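Local coordinates for protein putative N-acetylmuramoyl-L-alanine amidase,autolysin cwp6 (Peptoclostridium difficile, PDB 5J72) that probably hydrolyses the amide bond between N-acetylmuramic acid and L-alanine in peptidoglycan, as a zinc-containing autolysin carrying CWB2 cell wall-anchoring modules, at residues 298-303 with 329-334; 251-256 with 304-309; 475-480 with 528-533; 603-606 with 611-614. One frame throughout, in Å; residues are numbered along the deposited sequence.

Interaction 1. Residues 298-303 with 329-334; sequences GTYNWL and SKIAKN. With CA (calcium ion), chain D.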
loop_
_atom_site.group_PDB
_atom_site.type_symbol
_atom_site.label_atom_id
_atom_site.label_comp_id
_atom_site.label_asym_id
_atom_site.label_seq_id
_atom_site.Cartn_x
_atom_site.Cartn_y
_atom_site.Cartn_z
ATOM N N GLY A 298 -18.690 -23.044 9.492
ATOM C CA GLY A 298 -17.783 -23.213 10.617
ATOM C C GLY A 298 -17.258 -21.863 11.082
ATOM O O GLY A 298 -17.199 -21.594 12.287
ATOM N N THR A 299 -16.875 -21.019 10.135
ATOM C CA THR A 299 -16.389 -19.655 10.488
ATOM C C THR A 299 -17.487 -18.878 11.175
ATOM O O THR A 299 -17.295 -18.294 12.257
ATOM C CB THR A 299 -15.954 -18.989 9.215
ATOM O OG1 THR A 299 -14.946 -19.834 8.641
ATOM C CG2 THR A 299 -15.372 -17.594 9.444
ATOM N N TYR A 300 -18.687 -18.900 10.557
ATOM C CA TYR A 300 -19.831 -18.194 11.146
ATOM C C TYR A 300 -20.091 -18.646 12.570
ATOM O O TYR A 300 -20.303 -17.814 13.459
ATOM C CB TYR A 300 -21.083 -18.392 10.236
ATOM C CG TYR A 300 -22.290 -17.663 10.796
ATOM C CD1 TYR A 300 -22.460 -16.300 10.587
ATOM C CD2 TYR A 300 -23.245 -18.335 11.559
ATOM C CE1 TYR A 300 -23.561 -15.613 11.122
ATOM C CE2 TYR A 300 -24.343 -17.664 12.106
ATOM C CZ TYR A 300 -24.502 -16.306 11.879
ATOM O OH TYR A 300 -25.611 -15.660 12.399
ATOM N N ASN A 301 -20.056 -19.982 12.856
ATOM C CA ASN A 301 -20.360 -20.407 14.236
ATOM C C ASN A 301 -19.335 -19.917 15.217
ATOM O O ASN A 301 -19.684 -19.518 16.323
ATOM C CB ASN A 301 -20.484 -21.991 14.336
ATOM C CG ASN A 301 -21.666 -22.520 13.522
ATOM O OD1 ASN A 301 -22.684 -21.823 13.431
ATOM N ND2 ASN A 301 -21.595 -23.664 12.822
ATOM N N TRP A 302 -18.064 -19.926 14.842
ATOM C CA TRP A 302 -17.024 -19.444 15.784
ATOM C C TRP A 302 -17.139 -17.915 15.935
ATOM O O TRP A 302 -17.128 -17.419 17.063
ATOM C CB TRP A 302 -15.650 -19.879 15.210
ATOM C CG TRP A 302 -14.504 -19.543 16.121
ATOM C CD1 TRP A 302 -14.108 -20.214 17.233
ATOM C CD2 TRP A 302 -13.640 -18.400 16.023
ATOM N NE1 TRP A 302 -13.084 -19.568 17.844
ATOM C CE2 TRP A 302 -12.759 -18.451 17.117
ATOM C CE3 TRP A 302 -13.516 -17.340 15.093
ATOM C CZ2 TRP A 302 -11.763 -17.486 17.324
ATOM C CZ3 TRP A 302 -12.531 -16.387 15.299
ATOM C CH2 TRP A 302 -11.667 -16.466 16.412
ATOM N N LEU A 303 -17.264 -17.169 14.827
ATOM C CA LEU A 303 -17.375 -15.700 14.920
ATOM C C LEU A 303 -18.594 -15.309 15.758
ATOM O O LEU A 303 -18.535 -14.347 16.518
ATOM C CB LEU A 303 -17.559 -15.114 13.519
ATOM C CG LEU A 303 -16.333 -15.213 12.583
ATOM C CD1 LEU A 303 -16.785 -14.658 11.237
ATOM C CD2 LEU A 303 -15.086 -14.432 13.173
ATOM N N SER A 329 -22.981 -8.192 9.749
ATOM C CA SER A 329 -23.511 -7.079 10.504
ATOM C C SER A 329 -24.373 -7.575 11.661
ATOM O O SER A 329 -24.434 -6.918 12.698
ATOM C CB SER A 329 -24.403 -6.209 9.603
ATOM O OG SER A 329 -24.774 -5.034 10.310
ATOM N N LYS A 330 -25.083 -8.693 11.478
ATOM C CA LYS A 330 -25.974 -9.238 12.538
ATOM C C LYS A 330 -25.196 -9.814 13.725
ATOM O O LYS A 330 -25.753 -9.912 14.835
ATOM C CB LYS A 330 -26.856 -10.316 11.923
ATOM C CG LYS A 330 -27.946 -9.680 11.090
ATOM C CD LYS A 330 -28.863 -10.683 10.449
ATOM C CE LYS A 330 -29.960 -9.888 9.783
ATOM N NZ LYS A 330 -30.492 -10.601 8.612
ATOM N N ILE A 331 -23.917 -10.181 13.521
ATOM C CA ILE A 331 -23.155 -10.750 14.654
ATOM C C ILE A 331 -21.975 -9.849 15.095
ATOM O O ILE A 331 -21.265 -10.234 16.004
ATOM C CB ILE A 331 -22.664 -12.208 14.378
ATOM C CG1 ILE A 331 -21.760 -12.266 13.102
ATOM C CG2 ILE A 331 -23.875 -13.115 14.243
ATOM C CD1 ILE A 331 -20.779 -13.488 13.094
ATOM N N ALA A 332 -21.771 -8.667 14.487
ATOM C CA ALA A 332 -20.710 -7.755 14.926
ATOM C C ALA A 332 -21.366 -6.453 15.463
ATOM O O ALA A 332 -22.399 -6.077 14.930
ATOM C CB ALA A 332 -19.811 -7.412 13.743
ATOM N N LYS A 333 -20.819 -5.772 16.465
ATOM C CA LYS A 333 -21.460 -4.563 16.932
ATOM C C LYS A 333 -21.427 -3.505 15.849
ATOM O O LYS A 333 -22.419 -2.776 15.680
ATOM C CB LYS A 333 -20.803 -4.036 18.200
ATOM C CG LYS A 333 -21.045 -4.953 19.391
ATOM C CD LYS A 333 -20.534 -4.301 20.683
ATOM C CE LYS A 333 -20.923 -5.095 21.920
ATOM N N ASN A 334 -20.319 -3.431 15.081
ATOM C CA ASN A 334 -20.160 -2.410 14.032
ATOM C C ASN A 334 -19.646 -3.110 12.767
ATOM O O ASN A 334 -18.447 -3.238 12.562
ATOM C CB ASN A 334 -19.209 -1.316 14.603
ATOM C CG ASN A 334 -18.538 -0.369 13.618
ATOM O OD1 ASN A 334 -18.920 -0.277 12.448
ATOM N ND2 ASN A 334 -17.525 0.423 14.043
HETATM CA CA CA D . -24.859 -6.167 14.988
HETATM O O HOH W 1 -19.740 -12.048 17.397
HETATM O O HOH W 2 -24.841 -3.986 15.046
#
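The phenol ring of Tyr300 is the one flat group in this contact, and Ile331 meets it obliquely, at the hydroxyl end and along the CE1 side. Ile331 CG2 lies 3.6 Å from Tyr300 OH, while Ile331 CD1 is 4.0 Å from Tyr300 CE1. Both branches of the isoleucine are therefore in use. With CG1 held between the backbone N and the carbonyl carbon (chi1 58°), Ile331 CD1 also extends to the helix itself, ending 3.6 Å from Leu303 CB. CD1 thus sits between the Tyr300 ring and the backbone side of Leu303, one turn on in the helix.

A water lies 2.7 Å from Leu303 O and can donate to it or to Ile331 O, but its two protons are outnumbered by nearby acceptors. Two carbonyl oxygens bracketing Ile331 in sequence, Ser329 O and Ala332 O, bind a calcium ion at 2.5 Å each; the ion's water ligand donates to Lys333 O.

The loop joins helix 322-329 to strand 334-341, an outermost strand of a parallel four-stranded CWB2 sheet. Helix 297-306 lies between this loop and helix 241-253, with Trp302 packing on Leu246 and Leu303 on Leu308 of strand 308-314.

Interaction 2. Residues 251-256 with 304-309; sequences EIDKYH and SSQGLE
Asp253 and Gln306 reach toward each other from opposite directions, each near the C-terminal end of a helix in the CWB2 fold, a parallel four-stranded sheet flanked by helices. Their flat ends are nearly perpendicular: the carboxylate and amide planes stand 82° apart. This twist is accompanied by only a weak direct bond, from Gln306 NE2 to Asp253 OD1 at 3.3 Å, with an N-H...O angle of 130°.

The stronger anchors lie in the loop that follows helix 241-253. There the two side chains share one residue, Val258, with Asp253 OD1 taking its N-H and Gln306 NE2 giving to its carbonyl. Asp253 is directed across the gap by CG lying anti to its N (chi1 -171°), and it also packs on Trp302 of helix 297-306.

Just past Gln306 the helix ends, and Gly307, with a positive phi of 61°, turns the chain into strand 308-314. The contact remains near the surface, and solvent takes part in it. One water sits 2.7 Å from Asp253 OD2 and 2.7 Å from Gln306 OE1, placed to donate to either, although other acceptors nearby compete for its protons.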
loop_
_atom_site.group_PDB
_atom_site.type_symbol
_atom_site.label_atom_id
_atom_site.label_comp_id
_atom_site.label_asym_id
_atom_site.label_seq_id
_atom_site.Cartn_x
_atom_site.Cartn_y
_atom_site.Cartn_z
ATOM N N GLU A 251 -5.970 -19.463 16.472
ATOM C CA GLU A 251 -4.635 -19.437 17.083
ATOM C C GLU A 251 -4.376 -18.041 17.693
ATOM O O GLU A 251 -3.897 -17.924 18.817
ATOM C CB GLU A 251 -3.585 -19.816 16.040
ATOM C CG GLU A 251 -2.164 -19.642 16.607
ATOM C CD GLU A 251 -1.654 -20.828 17.490
ATOM O OE1 GLU A 251 -2.398 -21.819 17.673
ATOM O OE2 GLU A 251 -0.479 -20.743 17.979
ATOM N N ILE A 252 -4.743 -16.952 16.951
ATOM C CA ILE A 252 -4.540 -15.631 17.527
ATOM C C ILE A 252 -5.347 -15.499 18.846
ATOM O O ILE A 252 -4.869 -14.919 19.824
ATOM C CB ILE A 252 -4.988 -14.539 16.476
ATOM C CG1 ILE A 252 -4.012 -14.551 15.260
ATOM C CG2 ILE A 252 -5.008 -13.141 17.148
ATOM C CD1 ILE A 252 -4.549 -13.764 13.987
ATOM N N ASP A 253 -6.562 -16.048 18.855
ATOM C CA ASP A 253 -7.427 -15.957 20.039
ATOM C C ASP A 253 -6.805 -16.648 21.305
ATOM O O ASP A 253 -7.237 -16.362 22.425
ATOM C CB ASP A 253 -8.782 -16.597 19.704
ATOM C CG ASP A 253 -9.795 -16.359 20.758
ATOM O OD1 ASP A 253 -10.114 -15.185 21.014
ATOM O OD2 ASP A 253 -10.244 -17.326 21.346
ATOM N N LYS A 254 -5.806 -17.512 21.122
ATOM C CA LYS A 254 -5.119 -18.121 22.282
ATOM C C LYS A 254 -4.199 -17.109 22.912
ATOM O O LYS A 254 -3.803 -17.283 24.076
ATOM C CB LYS A 254 -4.256 -19.291 21.829
ATOM C CG LYS A 254 -5.020 -20.542 21.409
ATOM C CD LYS A 254 -3.975 -21.451 20.784
ATOM C CE LYS A 254 -4.339 -22.933 20.737
ATOM N NZ LYS A 254 -3.068 -23.806 20.779
ATOM N N TYR A 255 -3.819 -16.034 22.165
ATOM C CA TYR A 255 -2.924 -14.987 22.712
ATOM C C TYR A 255 -3.668 -13.797 23.261
ATOM O O TYR A 255 -3.292 -13.262 24.303
ATOM C CB TYR A 255 -1.997 -14.474 21.593
ATOM C CG TYR A 255 -0.916 -15.479 21.293
ATOM C CD1 TYR A 255 -1.202 -16.668 20.615
ATOM C CD2 TYR A 255 0.384 -15.282 21.754
ATOM C CE1 TYR A 255 -0.216 -17.654 20.436
ATOM C CE2 TYR A 255 1.369 -16.250 21.568
ATOM C CZ TYR A 255 1.066 -17.434 20.924
ATOM O OH TYR A 255 2.093 -18.339 20.803
ATOM N N HIS A 256 -4.715 -13.332 22.539
ATOM C CA HIS A 256 -5.508 -12.200 23.033
ATOM C C HIS A 256 -6.854 -12.300 22.330
ATOM O O HIS A 256 -6.978 -13.003 21.328
ATOM C CB HIS A 256 -4.839 -10.840 22.764
ATOM C CG HIS A 256 -4.437 -10.668 21.338
ATOM N ND1 HIS A 256 -3.134 -10.851 20.918
ATOM C CD2 HIS A 256 -5.158 -10.345 20.235
ATOM C CE1 HIS A 256 -3.092 -10.663 19.609
ATOM N NE2 HIS A 256 -4.296 -10.357 19.166
ATOM N N SER A 304 -19.717 -16.078 15.621
ATOM C CA SER A 304 -20.917 -15.735 16.394
ATOM C C SER A 304 -20.625 -15.790 17.856
ATOM O O SER A 304 -21.168 -14.988 18.602
ATOM C CB SER A 304 -22.078 -16.686 16.078
ATOM O OG SER A 304 -22.381 -16.627 14.700
ATOM N N SER A 305 -19.747 -16.713 18.299
ATOM C CA SER A 305 -19.457 -16.780 19.724
ATOM C C SER A 305 -18.290 -15.873 20.178
ATOM O O SER A 305 -17.965 -15.865 21.373
ATOM C CB SER A 305 -19.152 -18.230 20.112
ATOM O OG SER A 305 -20.027 -19.092 19.409
ATOM N N GLN A 306 -17.679 -15.119 19.268
ATOM C CA GLN A 306 -16.580 -14.232 19.667
ATOM C C GLN A 306 -17.017 -12.891 20.184
ATOM O O GLN A 306 -16.199 -12.201 20.781
ATOM C CB GLN A 306 -15.642 -13.976 18.479
ATOM C CG GLN A 306 -14.754 -15.144 18.216
ATOM C CD GLN A 306 -13.906 -15.389 19.451
ATOM O OE1 GLN A 306 -13.973 -16.450 20.034
ATOM N NE2 GLN A 306 -13.105 -14.388 19.915
ATOM N N GLY A 307 -18.281 -12.490 19.978
ATOM C CA GLY A 307 -18.684 -11.155 20.404
ATOM C C GLY A 307 -17.877 -10.078 19.673
ATOM O O GLY A 307 -17.287 -9.195 20.297
ATOM N N LEU A 308 -17.836 -10.158 18.350
ATOM C CA LEU A 308 -17.084 -9.175 17.553
ATOM C C LEU A 308 -17.526 -7.736 17.777
ATOM O O LEU A 308 -18.745 -7.437 17.845
ATOM C CB LEU A 308 -17.288 -9.458 16.092
ATOM C CG LEU A 308 -16.783 -10.788 15.648
ATOM C CD1 LEU A 308 -17.203 -11.020 14.199
ATOM C CD2 LEU A 308 -15.236 -10.793 15.814
ATOM N N GLU A 309 -16.559 -6.850 17.888
ATOM C CA GLU A 309 -16.858 -5.451 18.011
ATOM C C GLU A 309 -16.928 -4.817 16.634
ATOM O O GLU A 309 -17.758 -3.933 16.432
ATOM C CB GLU A 309 -15.775 -4.805 18.840
ATOM C CG GLU A 309 -15.854 -5.388 20.250
ATOM C CD GLU A 309 -14.887 -4.763 21.234
ATOM O OE1 GLU A 309 -14.105 -3.858 20.838
ATOM O OE2 GLU A 309 -14.906 -5.194 22.425
HETATM O O HOH W 3 -12.831 -17.709 22.134
#

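Interaction 3. Residues 475-480 with 528-533; sequences AQEKKY and SIHYNA. With ZN (zinc ion), chain I.
Glu477 and His530 meet at the zinc ion, and metal coordination is the main bond of this contact. Glu477 OE1 and His530 ND1 each bind zinc at 2.2 Å; His460 and three waters complete six ligand atoms. The two ligand atoms Glu477 OE1 and His530 ND1 are 3.1 Å apart because they share the metal, not because they are hydrogen-bonded. Such a site, of two histidines, a glutamate and waters, is consistent with the zinc-dependent amidase_3 family.

Hydrogen bonds fix the carboxylate. Tyr531 N donates to Glu477 OE1 over 3.0 Å, nearly straight at 165°, arriving from above the carboxylate plane, so OE1 serves zinc and backbone together. Glu477 OE2 accepts from Ala467 N and from a zinc-bound water. The glutamate reaches the metal fully extended, with CG anti to its backbone N (chi1 -179°).

Apolar and aromatic packing comes next. The edge of the Tyr480 ring is turned toward the face of Tyr531, a T-shaped pair with centroids 5.7 Å apart and planes at 67°. Over that same ring lies Tyr480 CB, 4.0 Å from the Tyr531 centroid, in a CH-pi contact. The hydroxyl of Tyr531 is hydrogen-bonded to Thr484.

Glu477 opens helix 477-494, right after the short strand 475-476. His530 and Tyr531 belong to strand 525-532, which lies between strands 453-458 and 599-606 in the sheet, and Tyr531 and Ile529 pack against that helix.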
loop_
_atom_site.group_PDB
_atom_site.type_symbol
_atom_site.label_atom_id
_atom_site.label_comp_id
_atom_site.label_asym_id
_atom_site.label_seq_id
_atom_site.Cartn_x
_atom_site.Cartn_y
_atom_site.Cartn_z
ATOM N N ALA A 475 -25.294 10.885 -9.621
ATOM C CA ALA A 475 -24.069 11.003 -10.361
ATOM C C ALA A 475 -23.706 12.440 -10.527
ATOM O O ALA A 475 -24.573 13.313 -10.789
ATOM C CB ALA A 475 -24.258 10.350 -11.759
ATOM N N GLN A 476 -22.399 12.703 -10.372
ATOM C CA GLN A 476 -21.849 14.031 -10.548
ATOM C C GLN A 476 -20.750 13.928 -11.568
ATOM O O GLN A 476 -19.843 13.100 -11.397
ATOM C CB GLN A 476 -21.257 14.541 -9.233
ATOM C CG GLN A 476 -22.348 14.981 -8.239
ATOM C CD GLN A 476 -21.688 15.540 -7.014
ATOM O OE1 GLN A 476 -21.160 14.792 -6.182
ATOM N NE2 GLN A 476 -21.657 16.858 -6.876
ATOM N N GLU A 477 -20.785 14.769 -12.608
ATOM C CA GLU A 477 -19.746 14.743 -13.636
ATOM C C GLU A 477 -18.304 14.819 -13.023
ATOM O O GLU A 477 -17.402 14.085 -13.480
ATOM C CB GLU A 477 -19.967 15.920 -14.598
ATOM C CG GLU A 477 -18.931 15.983 -15.734
ATOM C CD GLU A 477 -19.181 17.156 -16.688
ATOM O OE1 GLU A 477 -18.415 17.307 -17.647
ATOM O OE2 GLU A 477 -20.128 17.940 -16.468
ATOM N N LYS A 478 -18.069 15.707 -12.033
ATOM C CA LYS A 478 -16.717 15.867 -11.463
ATOM C C LYS A 478 -16.158 14.564 -10.863
ATOM O O LYS A 478 -14.931 14.359 -10.844
ATOM C CB LYS A 478 -16.690 17.002 -10.406
ATOM C CG LYS A 478 -17.358 16.633 -9.056
ATOM C CD LYS A 478 -16.923 17.680 -7.968
ATOM C CE LYS A 478 -17.799 17.663 -6.729
ATOM N NZ LYS A 478 -17.110 18.432 -5.621
ATOM N N LYS A 479 -17.006 13.671 -10.400
ATOM C CA LYS A 479 -16.421 12.445 -9.853
ATOM C C LYS A 479 -16.229 11.369 -10.965
ATOM O O LYS A 479 -15.302 10.558 -10.898
ATOM C CB LYS A 479 -17.343 11.832 -8.842
ATOM C CG LYS A 479 -17.623 12.796 -7.698
ATOM C CD LYS A 479 -18.688 12.247 -6.818
ATOM C CE LYS A 479 -18.815 13.107 -5.581
ATOM N NZ LYS A 479 -19.903 12.599 -4.722
ATOM N N TYR A 480 -17.132 11.359 -11.954
ATOM C CA TYR A 480 -16.983 10.366 -13.002
ATOM C C TYR A 480 -15.807 10.797 -13.848
ATOM O O TYR A 480 -15.096 9.915 -14.371
ATOM C CB TYR A 480 -18.245 10.336 -13.872
ATOM C CG TYR A 480 -19.221 9.306 -13.382
ATOM C CD1 TYR A 480 -19.369 8.090 -14.046
ATOM C CD2 TYR A 480 -20.020 9.550 -12.268
ATOM C CE1 TYR A 480 -20.284 7.146 -13.620
ATOM C CE2 TYR A 480 -20.947 8.605 -11.831
ATOM C CZ TYR A 480 -21.077 7.405 -12.513
ATOM O OH TYR A 480 -21.997 6.457 -12.125
ATOM N N SER A 528 -9.062 16.662 -22.310
ATOM C CA SER A 528 -9.992 17.015 -21.257
ATOM C C SER A 528 -11.083 15.980 -21.265
ATOM O O SER A 528 -11.551 15.584 -22.341
ATOM C CB SER A 528 -10.502 18.447 -21.491
ATOM O OG SER A 528 -11.414 18.852 -20.483
ATOM N N ILE A 529 -11.521 15.489 -20.092
ATOM C CA ILE A 529 -12.497 14.433 -20.029
ATOM C C ILE A 529 -13.707 14.963 -19.316
ATOM O O ILE A 529 -13.604 15.429 -18.174
ATOM C CB ILE A 529 -11.887 13.188 -19.271
ATOM C CG1 ILE A 529 -10.754 12.578 -20.158
ATOM C CG2 ILE A 529 -12.948 12.088 -19.041
ATOM C CD1 ILE A 529 -9.978 11.453 -19.462
ATOM N N HIS A 530 -14.848 14.875 -19.977
ATOM C CA HIS A 530 -16.115 15.403 -19.486
ATOM C C HIS A 530 -17.273 14.425 -19.721
ATOM O O HIS A 530 -17.097 13.418 -20.411
ATOM C CB HIS A 530 -16.416 16.719 -20.235
ATOM C CG HIS A 530 -15.582 17.876 -19.758
ATOM N ND1 HIS A 530 -16.118 18.908 -18.977
ATOM C CD2 HIS A 530 -14.256 18.140 -19.938
ATOM C CE1 HIS A 530 -15.102 19.724 -18.715
ATOM N NE2 HIS A 530 -13.956 19.321 -19.260
ATOM N N TYR A 531 -18.451 14.698 -19.117
ATOM C CA TYR A 531 -19.656 13.891 -19.345
ATOM C C TYR A 531 -20.752 14.868 -19.835
ATOM O O TYR A 531 -20.808 15.999 -19.342
ATOM C CB TYR A 531 -20.077 13.154 -18.075
ATOM C CG TYR A 531 -19.286 11.874 -17.923
ATOM C CD1 TYR A 531 -19.820 10.650 -18.313
ATOM C CD2 TYR A 531 -17.975 11.894 -17.448
ATOM C CE1 TYR A 531 -19.067 9.482 -18.254
ATOM C CE2 TYR A 531 -17.214 10.726 -17.384
ATOM C CZ TYR A 531 -17.760 9.526 -17.794
ATOM O OH TYR A 531 -17.004 8.372 -17.738
ATOM N N ASN A 532 -21.564 14.467 -20.837
ATOM C CA ASN A 532 -22.599 15.335 -21.436
ATOM C C ASN A 532 -23.887 15.293 -20.663
ATOM O O ASN A 532 -24.044 14.492 -19.738
ATOM C CB ASN A 532 -22.938 14.895 -22.859
ATOM C CG ASN A 532 -22.580 15.929 -23.853
ATOM O OD1 ASN A 532 -22.803 17.112 -23.597
ATOM N ND2 ASN A 532 -21.975 15.592 -24.995
ATOM N N ALA A 533 -24.825 16.169 -21.069
ATOM C CA ALA A 533 -26.172 16.271 -20.457
ATOM C C ALA A 533 -27.061 17.088 -21.408
ATOM O O ALA A 533 -26.552 17.804 -22.248
ATOM C CB ALA A 533 -26.105 16.992 -19.088
HETATM ZN ZN ZN I . -18.236 19.316 -18.556
HETATM O O HOH W 4 -20.408 20.085 -18.106
HETATM O O HOH W 5 -19.398 18.612 -20.235
HETATM O O HOH W 6 -18.065 21.213 -19.566
#

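Interaction 4. Residues 603-606 with 611-614; sequences ECAF and SDMD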
loop_
_atom_site.group_PDB
_atom_site.type_symbol
_atom_site.label_atom_id
_atom_site.label_comp_id
_atom_site.label_asym_id
_atom_site.label_seq_id
_atom_site.Cartn_x
_atom_site.Cartn_y
_atom_site.Cartn_z
ATOM N N GLU A 603 -16.451 13.961 -24.539
ATOM C CA GLU A 603 -17.694 13.886 -23.771
ATOM C C GLU A 603 -17.994 12.411 -23.801
ATOM O O GLU A 603 -18.646 11.931 -24.761
ATOM C CB GLU A 603 -18.818 14.670 -24.452
ATOM C CG GLU A 603 -18.473 16.148 -24.473
ATOM C CD GLU A 603 -18.907 16.839 -23.172
ATOM O OE1 GLU A 603 -19.337 16.153 -22.239
ATOM O OE2 GLU A 603 -18.810 18.069 -23.104
ATOM N N CYS A 604 -17.506 11.657 -22.783
ATOM C CA CYS A 604 -17.606 10.192 -22.742
ATOM C C CYS A 604 -18.960 9.596 -23.007
ATOM O O CYS A 604 -19.076 8.579 -23.685
ATOM C CB CYS A 604 -17.108 9.687 -21.385
ATOM S SG CYS A 604 -15.441 10.271 -20.991
ATOM N N ALA A 605 -19.983 10.202 -22.390
ATOM C CA ALA A 605 -21.343 9.694 -22.446
ATOM C C ALA A 605 -22.245 10.765 -21.811
ATOM O O ALA A 605 -21.728 11.741 -21.241
ATOM C CB ALA A 605 -21.426 8.421 -21.620
ATOM N N PHE A 606 -23.581 10.602 -21.937
ATOM C CA PHE A 606 -24.537 11.538 -21.337
ATOM C C PHE A 606 -24.777 11.004 -19.985
ATOM O O PHE A 606 -25.301 9.904 -19.851
ATOM C CB PHE A 606 -25.865 11.616 -22.142
ATOM C CG PHE A 606 -25.747 12.596 -23.287
ATOM C CD1 PHE A 606 -24.913 12.332 -24.363
ATOM C CD2 PHE A 606 -26.403 13.815 -23.246
ATOM C CE1 PHE A 606 -24.735 13.265 -25.371
ATOM C CE2 PHE A 606 -26.218 14.749 -24.260
ATOM C CZ PHE A 606 -25.383 14.466 -25.315
ATOM N N SER A 611 -29.534 4.637 -20.773
ATOM C CA SER A 611 -28.870 3.614 -21.587
ATOM C C SER A 611 -27.288 3.755 -21.509
ATOM O O SER A 611 -26.593 2.756 -21.335
ATOM C CB SER A 611 -29.355 3.720 -23.025
ATOM O OG SER A 611 -28.660 2.801 -23.856
ATOM N N ASP A 612 -26.762 5.002 -21.616
ATOM C CA ASP A 612 -25.321 5.300 -21.526
ATOM C C ASP A 612 -24.804 4.943 -20.147
ATOM O O ASP A 612 -23.829 4.213 -20.027
ATOM C CB ASP A 612 -25.064 6.803 -21.784
ATOM C CG ASP A 612 -25.130 7.229 -23.230
ATOM O OD1 ASP A 612 -24.888 8.425 -23.512
ATOM O OD2 ASP A 612 -25.412 6.368 -24.091
ATOM N N MET A 613 -25.475 5.454 -19.078
ATOM C CA MET A 613 -25.046 5.225 -17.687
ATOM C C MET A 613 -25.132 3.772 -17.251
ATOM O O MET A 613 -24.381 3.349 -16.366
ATOM C CB MET A 613 -25.870 6.108 -16.738
ATOM C CG MET A 613 -25.544 7.553 -16.945
ATOM S SD MET A 613 -23.827 7.836 -16.343
ATOM C CE MET A 613 -23.054 8.088 -17.797
ATOM N N ASP A 614 -26.055 2.987 -17.865
ATOM C CA ASP A 614 -26.136 1.555 -17.537
ATOM C C ASP A 614 -24.777 0.845 -17.952
ATOM O O ASP A 614 -24.394 -0.177 -17.375
ATOM C CB ASP A 614 -27.323 0.906 -18.312
ATOM C CG ASP A 614 -28.675 1.128 -17.641
ATOM O OD1 ASP A 614 -28.697 1.629 -16.482
ATOM O OD2 ASP A 614 -29.712 0.808 -18.269
#
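Phe606 and Asp612 are joined by a nearly linear hydrogen bond: Phe606 N donates to Asp612 OD1 over 3.0 Å at 171°. OD1 accepts through its anti lone pair, the one pointing away from the other carboxylate oxygen. The two side chains run side by side in the same direction. Asp612 OD1 therefore also lies 3.6 Å from Phe606 CB and near the edge of the ring, close to its plane. On the neighbouring residue, Ala605 CB packs against Asp612 CB at 4.0 Å.

The chain of Met613 folds back at chi2 (-69°) and again at chi3. This places Met613 CE beside the carbonyl oxygen Phe606 O, at 3.5 Å, while its apolar contact is with Ala605 CB at 4.2 Å.

In the second shell, Gly540 N donates to the same Asp612 OD1, and Asn609 OD1 accepts from Asp612 N at the beginning of helix 610-614. On the strand side, Ala605 is backbone-bonded to Asn532, so the end of strand 599-606 is held to its sheet while the short helix grips it from beyond the turn.

All four touching residues are buried. Two backbone N-H groups on one oxygen would stabilise negative charge there, consistent with an ionised aspartate in this buried place.

How the interactions relate
Along the chain, interaction 2 opens at 251-256 and interaction 1 at 298-303, before interaction 2 closes at 304-309 and interaction 1 at 329-334. The two loops therefore cross, sharing helix 297-306, and they touch where Lys333 N lies 3.0 Å from Leu308 O. Together they tie helix 297-306 both to helix 241-253 and to the loop leading into strand 334-341. Interactions 3 and 4 follow in series within the amidase region, with centres 40 Å or more from those of the first two. Interaction 3 links helix 477-494 to strand 525-532; interaction 4 closes a tight turn after strand 599-606, the neighbouring strand, where Cys604 N lies 3.0 Å from His530 O.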